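Local structure of DNA mimic protein DMP12 (Neisseria meningitidis MC58, 3W1O) at residues E70-L81 against A108-F119. The protein mimics the shape and charge of DNA and binds the histone-like protein HU, partially preventing HU from binding DNA. Numbering follows the deposited sequence.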
ATOM      1  N   GLU A  70       7.967  -0.511 -11.634  1.00 24.05           N
ATOM      2  CA  GLU A  70       8.350   0.849 -11.319  1.00 24.86           C
ATOM      3  C   GLU A  70       7.196   1.800 -11.679  1.00 24.81           C
ATOM      4  O   GLU A  70       6.593   1.688 -12.761  1.00 24.79           O
ATOM      5  CB  GLU A  70       9.572   1.242 -12.126  1.00 26.78           C
ATOM      6  CG  GLU A  70      10.096   2.615 -11.795  1.00 30.96           C
ATOM      7  CD  GLU A  70      11.495   2.820 -12.369  1.00 39.67           C
ATOM      8  OE1 GLU A  70      11.712   2.408 -13.534  1.00 41.21           O
ATOM      9  OE2 GLU A  70      12.373   3.336 -11.636  1.00 42.89           O
ATOM     10  N   GLY A  71       6.892   2.721 -10.776  1.00 23.86           N
ATOM     11  CA  GLY A  71       5.825   3.695 -11.028  1.00 23.00           C
ATOM     12  C   GLY A  71       5.230   4.253  -9.754  1.00 21.79           C
ATOM     13  O   GLY A  71       5.754   4.021  -8.665  1.00 21.05           O
ATOM     14  N   ASP A  72       4.161   5.037  -9.891  1.00 21.00           N
ATOM     15  CA  ASP A  72       3.547   5.664  -8.734  1.00 20.48           C
ATOM     16  C   ASP A  72       2.071   5.577  -8.915  1.00 20.50           C
ATOM     17  O   ASP A  72       1.581   5.830 -10.026  1.00 20.67           O
ATOM     18  CB  ASP A  72       3.929   7.121  -8.672  1.00 21.67           C
ATOM     19  CG  ASP A  72       5.369   7.296  -8.259  1.00 24.12           C
ATOM     20  OD1 ASP A  72       5.598   7.373  -7.047  1.00 25.69           O
ATOM     21  OD2 ASP A  72       6.250   7.259  -9.131  1.00 26.02           O
ATOM     22  N   TRP A  73       1.364   5.243  -7.836  1.00 19.19           N
ATOM     23  CA  TRP A  73      -0.066   4.992  -7.928  1.00 21.22           C
ATOM     24  C   TRP A  73      -0.685   5.617  -6.701  1.00 22.15           C
ATOM     25  O   TRP A  73      -0.095   5.596  -5.611  1.00 21.27           O
ATOM     26  CB  TRP A  73      -0.393   3.489  -7.967  1.00 20.23           C
ATOM     27  CG  TRP A  73       0.002   2.809  -9.218  1.00 22.63           C
ATOM     28  CD1 TRP A  73      -0.788   2.608 -10.314  1.00 24.89           C
ATOM     29  CD2 TRP A  73       1.272   2.208  -9.523  1.00 23.10           C
ATOM     30  NE1 TRP A  73      -0.092   1.921 -11.278  1.00 23.93           N
ATOM     31  CE2 TRP A  73       1.179   1.680 -10.829  1.00 23.94           C
ATOM     32  CE3 TRP A  73       2.478   2.090  -8.831  1.00 20.55           C
ATOM     33  CZ2 TRP A  73       2.236   1.015 -11.462  1.00 23.58           C
ATOM     34  CZ3 TRP A  73       3.566   1.386  -9.474  1.00 20.88           C
ATOM     35  CH2 TRP A  73       3.426   0.892 -10.767  1.00 22.30           C
ATOM     36  N   LEU A  74      -1.834   6.237  -6.874  1.00 22.90           N
ATOM     37  CA  LEU A  74      -2.428   6.981  -5.748  1.00 25.72           C
ATOM     38  C   LEU A  74      -3.801   6.454  -5.608  1.00 27.83           C
ATOM     39  O   LEU A  74      -4.503   6.430  -6.609  1.00 29.10           O
ATOM     40  CB  LEU A  74      -2.636   8.424  -6.127  1.00 27.07           C
ATOM     41  CG  LEU A  74      -1.562   9.313  -6.589  1.00 29.69           C
ATOM     42  CD1 LEU A  74      -2.149  10.738  -6.472  1.00 35.01           C
ATOM     43  CD2 LEU A  74      -0.339   9.127  -5.754  1.00 32.67           C
ATOM     44  N   ILE A  75      -4.214   6.096  -4.381  1.00 27.54           N
ATOM     45  CA  ILE A  75      -5.452   5.320  -4.125  1.00 30.54           C
ATOM     46  C   ILE A  75      -6.317   6.282  -3.306  1.00 29.82           C
ATOM     47  O   ILE A  75      -5.851   6.817  -2.301  1.00 27.12           O
ATOM     48  CB  ILE A  75      -5.133   4.008  -3.321  1.00 31.14           C
ATOM     49  CG1 ILE A  75      -4.217   3.054  -4.130  1.00 36.57           C
ATOM     50  CG2 ILE A  75      -6.368   3.194  -3.062  1.00 33.99           C
ATOM     51  CD1 ILE A  75      -2.792   3.443  -4.226  1.00 40.01           C
ATOM     52  N   ASP A  76      -7.537   6.556  -3.786  1.00 30.41           N
ATOM     53  CA  ASP A  76      -8.448   7.462  -3.118  1.00 30.17           C
ATOM     54  C   ASP A  76      -9.328   6.695  -2.112  1.00 28.46           C
ATOM     55  O   ASP A  76      -9.399   5.464  -2.175  1.00 26.97           O
ATOM     56  CB  ASP A  76      -9.366   8.165  -4.171  1.00 32.56           C
ATOM     57  CG  ASP A  76     -10.389   7.200  -4.894  1.00 38.48           C
ATOM     58  OD1 ASP A  76     -10.207   5.957  -5.018  1.00 41.87           O
ATOM     59  OD2 ASP A  76     -11.421   7.727  -5.400  1.00 46.39           O
ATOM     60  N   LYS A  77     -10.036   7.419  -1.249  1.00 26.95           N
ATOM     61  CA  LYS A  77     -10.863   6.772  -0.208  1.00 27.30           C
ATOM     62  C   LYS A  77     -11.753   5.639  -0.738  1.00 26.88           C
ATOM     63  O   LYS A  77     -11.794   4.568  -0.166  1.00 24.56           O
ATOM     64  CB  LYS A  77     -11.724   7.793   0.545  1.00 27.58           C
ATOM     65  CG  LYS A  77     -12.542   7.175   1.660  1.00 29.39           C
ATOM     66  CD  LYS A  77     -13.494   8.169   2.279  1.00 30.72           C
ATOM     67  CE  LYS A  77     -14.074   7.599   3.563  1.00 36.24           C
ATOM     68  NZ  LYS A  77     -14.720   8.658   4.432  1.00 39.60           N
ATOM     69  N   GLU A  78     -12.486   5.881  -1.823  1.00 26.73           N
ATOM     70  CA  GLU A  78     -13.341   4.829  -2.384  1.00 27.45           C
ATOM     71  C   GLU A  78     -12.563   3.538  -2.641  1.00 26.96           C
ATOM     72  O   GLU A  78     -12.991   2.451  -2.259  1.00 25.60           O
ATOM     73  CB  GLU A  78     -13.970   5.264  -3.719  1.00 28.30           C
ATOM     74  CG  GLU A  78     -15.079   4.314  -4.180  1.00 32.82           C
ATOM     75  CD  GLU A  78     -15.674   4.673  -5.554  1.00 40.42           C
ATOM     76  OE1 GLU A  78     -15.442   5.804  -6.042  1.00 41.08           O
ATOM     77  OE2 GLU A  78     -16.373   3.817  -6.141  1.00 41.42           O
ATOM     78  N   SER A  79     -11.425   3.677  -3.324  1.00 25.58           N
ATOM     79  CA  SER A  79     -10.616   2.524  -3.661  1.00 25.66           C
ATOM     80  C   SER A  79      -9.929   1.938  -2.407  1.00 23.78           C
ATOM     81  O   SER A  79      -9.773   0.707  -2.316  1.00 24.53           O
ATOM     82  CB  SER A  79      -9.572   2.915  -4.704  1.00 25.65           C
ATOM     83  OG  SER A  79     -10.208   3.195  -5.959  1.00 27.42           O
ATOM     84  N   ILE A  80      -9.533   2.799  -1.483  1.00 22.17           N
ATOM     85  CA  ILE A  80      -8.922   2.343  -0.202  1.00 23.14           C
ATOM     86  C   ILE A  80      -9.865   1.371   0.517  1.00 24.05           C
ATOM     87  O   ILE A  80      -9.461   0.280   0.948  1.00 23.47           O
ATOM     88  CB  ILE A  80      -8.514   3.511   0.728  1.00 23.42           C
ATOM     89  CG1 ILE A  80      -7.325   4.286   0.134  1.00 20.96           C
ATOM     90  CG2 ILE A  80      -8.083   3.020   2.147  1.00 22.33           C
ATOM     91  CD1 ILE A  80      -7.113   5.671   0.769  1.00 22.38           C
ATOM     92  N   LEU A  81     -11.132   1.775   0.629  1.00 24.35           N
ATOM     93  CA  LEU A  81     -12.121   0.949   1.294  1.00 25.90           C
ATOM     94  C   LEU A  81     -12.350  -0.325   0.528  1.00 25.28           C
ATOM     95  O   LEU A  81     -12.466  -1.373   1.126  1.00 26.13           O
ATOM     96  CB  LEU A  81     -13.451   1.702   1.442  1.00 26.28           C
ATOM     97  CG  LEU A  81     -13.403   2.772   2.516  1.00 27.70           C
ATOM     98  CD1 LEU A  81     -14.567   3.762   2.359  1.00 31.75           C
ATOM     99  CD2 LEU A  81     -13.397   2.115   3.902  1.00 28.90           C
ATOM    100  N   ALA A 108      -5.380   5.503   6.766  1.00 21.81           N
ATOM    101  CA  ALA A 108      -5.616   6.540   5.743  1.00 21.88           C
ATOM    102  C   ALA A 108      -7.084   6.896   5.772  1.00 23.46           C
ATOM    103  O   ALA A 108      -7.433   8.049   5.569  1.00 24.53           O
ATOM    104  CB  ALA A 108      -5.246   6.028   4.356  1.00 21.54           C
ATOM    105  N   ILE A 109      -7.928   5.890   5.967  1.00 23.82           N
ATOM    106  CA  ILE A 109      -9.371   6.164   6.132  1.00 24.95           C
ATOM    107  C   ILE A 109      -9.573   7.039   7.336  1.00 25.34           C
ATOM    108  O   ILE A 109     -10.207   8.104   7.237  1.00 24.52           O
ATOM    109  CB  ILE A 109     -10.230   4.912   6.248  1.00 24.30           C
ATOM    110  CG1 ILE A 109     -10.260   4.134   4.939  1.00 24.34           C
ATOM    111  CG2 ILE A 109     -11.675   5.276   6.641  1.00 26.27           C
ATOM    112  CD1 ILE A 109     -10.657   4.988   3.742  1.00 31.24           C
ATOM    113  N   LYS A 110      -9.015   6.621   8.478  1.00 24.28           N
ATOM    114  CA  LYS A 110      -9.218   7.360   9.711  1.00 26.48           C
ATOM    115  C   LYS A 110      -8.651   8.772   9.692  1.00 26.55           C
ATOM    116  O   LYS A 110      -9.205   9.683  10.327  1.00 25.95           O
ATOM    117  CB  LYS A 110      -8.614   6.623  10.906  1.00 26.04           C
ATOM    118  CG  LYS A 110      -8.856   7.332  12.285  1.00 32.31           C
ATOM    119  CD  LYS A 110     -10.331   7.816  12.446  1.00 38.90           C
ATOM    120  CE  LYS A 110     -10.671   8.228  13.894  1.00 44.81           C
ATOM    121  NZ  LYS A 110     -10.272   9.645  14.211  1.00 45.26           N
ATOM    122  N   ASN A 111      -7.553   8.969   8.979  1.00 24.80           N
ATOM    123  CA  ASN A 111      -6.884  10.257   9.030  1.00 25.37           C
ATOM    124  C   ASN A 111      -6.950  11.043   7.720  1.00 24.57           C
ATOM    125  O   ASN A 111      -6.208  12.000   7.559  1.00 25.27           O
ATOM    126  CB  ASN A 111      -5.429  10.056   9.506  1.00 24.97           C
ATOM    127  CG  ASN A 111      -5.367   9.636  10.961  1.00 28.81           C
ATOM    128  OD1 ASN A 111      -5.620  10.448  11.854  1.00 31.05           O
ATOM    129  ND2 ASN A 111      -5.089   8.352  11.207  1.00 25.94           N
ATOM    130  N   GLU A 112      -7.819  10.601   6.830  1.00 25.29           N
ATOM    131  CA  GLU A 112      -8.163  11.255   5.562  1.00 27.12           C
ATOM    132  C   GLU A 112      -6.919  11.506   4.707  1.00 26.63           C
ATOM    133  O   GLU A 112      -6.594  12.647   4.379  1.00 26.41           O
ATOM    134  CB  GLU A 112      -8.925  12.553   5.862  1.00 27.64           C
ATOM    135  CG  GLU A 112     -10.310  12.261   6.477  1.00 34.47           C
ATOM    136  CD  GLU A 112     -10.642  13.219   7.626  1.00 43.70           C
ATOM    137  OE1 GLU A 112      -9.727  13.600   8.407  1.00 48.81           O
ATOM    138  OE2 GLU A 112     -11.822  13.590   7.770  1.00 48.33           O
ATOM    139  N   LYS A 113      -6.200  10.434   4.405  1.00 25.97           N
ATOM    140  CA  LYS A 113      -4.918  10.544   3.668  1.00 25.74           C
ATOM    141  C   LYS A 113      -5.079   9.784   2.344  1.00 25.40           C
ATOM    142  O   LYS A 113      -5.837   8.803   2.227  1.00 26.35           O
ATOM    143  CB  LYS A 113      -3.751   9.927   4.487  1.00 25.87           C
ATOM    144  CG  LYS A 113      -3.471  10.496   5.903  1.00 25.77           C
ATOM    145  CD  LYS A 113      -2.989  11.952   5.862  1.00 27.38           C
ATOM    146  CE  LYS A 113      -2.505  12.437   7.206  1.00 32.85           C
ATOM    147  NZ  LYS A 113      -1.532  13.591   7.073  1.00 34.98           N
ATOM    148  N   THR A 114      -4.350  10.216   1.315  1.00 25.20           N
ATOM    149  CA  THR A 114      -4.251   9.407   0.100  1.00 24.71           C
ATOM    150  C   THR A 114      -3.216   8.333   0.372  1.00 21.05           C
ATOM    151  O   THR A 114      -2.301   8.535   1.131  1.00 22.66           O
ATOM    152  CB  THR A 114      -3.908  10.282  -1.138  1.00 26.90           C
ATOM    153  OG1 THR A 114      -5.141  10.871  -1.577  1.00 29.59           O
ATOM    154  CG2 THR A 114      -3.350   9.476  -2.295  1.00 26.06           C
ATOM    155  N   VAL A 115      -3.456   7.174  -0.174  1.00 19.86           N
ATOM    156  CA  VAL A 115      -2.486   6.069  -0.086  1.00 20.01           C
ATOM    157  C   VAL A 115      -1.648   6.055  -1.348  1.00 18.60           C
ATOM    158  O   VAL A 115      -2.190   6.142  -2.443  1.00 22.24           O
ATOM    159  CB  VAL A 115      -3.223   4.757   0.135  1.00 18.80           C
ATOM    160  CG1 VAL A 115      -2.312   3.561  -0.081  1.00 19.74           C
ATOM    161  CG2 VAL A 115      -3.733   4.723   1.584  1.00 17.66           C
ATOM    162  N   ILE A 116      -0.332   5.956  -1.210  1.00 18.57           N
ATOM    163  CA  ILE A 116       0.557   5.881  -2.380  1.00 18.52           C
ATOM    164  C   ILE A 116       1.173   4.501  -2.512  1.00 18.55           C
ATOM    165  O   ILE A 116       1.573   3.893  -1.499  1.00 16.13           O
ATOM    166  CB  ILE A 116       1.680   6.894  -2.180  1.00 20.08           C
ATOM    167  CG1 ILE A 116       1.039   8.306  -2.174  1.00 24.36           C
ATOM    168  CG2 ILE A 116       2.756   6.749  -3.262  1.00 19.93           C
ATOM    169  CD1 ILE A 116       1.959   9.347  -1.719  1.00 29.20           C
ATOM    170  N   PHE A 117       1.220   3.995  -3.743  1.00 17.87           N
ATOM    171  CA  PHE A 117       2.082   2.855  -4.008  1.00 19.70           C
ATOM    172  C   PHE A 117       3.255   3.422  -4.796  1.00 18.97           C
ATOM    173  O   PHE A 117       3.043   4.044  -5.830  1.00 20.53           O
ATOM    174  CB  PHE A 117       1.395   1.781  -4.873  1.00 19.30           C
ATOM    175  CG  PHE A 117       0.138   1.163  -4.295  1.00 22.72           C
ATOM    176  CD1 PHE A 117      -0.283   1.397  -2.986  1.00 29.32           C
ATOM    177  CD2 PHE A 117      -0.602   0.297  -5.065  1.00 28.74           C
ATOM    178  CE1 PHE A 117      -1.480   0.799  -2.485  1.00 31.27           C
ATOM    179  CE2 PHE A 117      -1.792  -0.307  -4.561  1.00 33.06           C
ATOM    180  CZ  PHE A 117      -2.206  -0.041  -3.277  1.00 28.30           C
ATOM    181  N   HIS A 118       4.471   3.185  -4.343  1.00 18.87           N
ATOM    182  CA  HIS A 118       5.658   3.732  -5.064  1.00 19.47           C
ATOM    183  C   HIS A 118       6.713   2.646  -5.264  1.00 20.29           C
ATOM    184  O   HIS A 118       7.019   1.928  -4.329  1.00 19.68           O
ATOM    185  CB  HIS A 118       6.268   4.902  -4.317  1.00 18.54           C
ATOM    186  CG  HIS A 118       7.596   5.330  -4.886  1.00 21.51           C
ATOM    187  ND1 HIS A 118       7.697   6.134  -6.006  1.00 22.28           N
ATOM    188  CD2 HIS A 118       8.869   4.975  -4.557  1.00 24.58           C
ATOM    189  CE1 HIS A 118       8.979   6.300  -6.311  1.00 25.21           C
ATOM    190  NE2 HIS A 118       9.711   5.607  -5.451  1.00 23.12           N
ATOM    191  N   PHE A 119       7.259   2.536  -6.474  1.00 21.66           N
ATOM    192  CA  PHE A 119       8.323   1.550  -6.718  1.00 23.84           C
ATOM    193  C   PHE A 119       9.203   2.160  -7.798  1.00 26.10           C
ATOM    194  O   PHE A 119       8.752   2.899  -8.702  1.00 25.15           O
ATOM    195  CB  PHE A 119       7.696   0.246  -7.217  1.00 23.48           C
ATOM    196  CG  PHE A 119       8.575  -0.974  -7.135  1.00 24.61           C
ATOM    197  CD1 PHE A 119       9.692  -1.031  -6.298  1.00 25.68           C
ATOM    198  CD2 PHE A 119       8.227  -2.108  -7.850  1.00 29.26           C
ATOM    199  CE1 PHE A 119      10.458  -2.224  -6.192  1.00 28.35           C
ATOM    200  CE2 PHE A 119       8.989  -3.315  -7.746  1.00 29.08           C
ATOM    201  CZ  PHE A 119      10.101  -3.356  -6.922  1.00 25.79           C
ATOM    202  OXT PHE A 119      10.425   1.952  -7.737  1.00 28.30           O
TER
HETATM  203  O   HOH W   1       8.413   5.552  -9.572  1.00 34.89           O
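With CG1 of Ile75 beside its own backbone N (chi1 -63°) and CD1 folded back at chi2 75°, the terminal methyl settles over the face of the Phe117 ring, 3.4 Å from CD1 to the ring centroid, in a CH-pi contact. Asp72 CG lies anti to its carbonyl carbon and His118 CG anti to its backbone N, and the two side chains run side by side, pointing the same way. His118 ND1 thus donates to the syn side of Asp72 OD1 at 2.7 Å, almost in the imidazole plane but 30° out of the carboxylate plane. Tyr21 OH also hydrogen-bonds OD1, and a water lies within hydrogen-bonding distance of Asp72 OD2 and Phe119 O. These pairs illustrate how antiparallel neighbours sort side chains onto two faces: strand 72-75, at the edge of the four-stranded sheet, pairs with 115-118, placing Asp72, Leu74, Ile116 and His118 on the face that helix 21-30 covers and Trp73, Ile75, Val115 and Phe117 on the other. Trp73 pairs with Phe117, and Ile75 with Val115, each through two backbone hydrogen bonds. From helix 77-88, Ile80 CD1 reaches back to Val115 CG2 at 3.6 Å, and Ile109 CD1 of helix 96-111 fits among Lys77 CG, Ile80 CG2 and Leu81 CG. Asp76 OD1 caps helix 77-88, accepting from Ser79 N and OG.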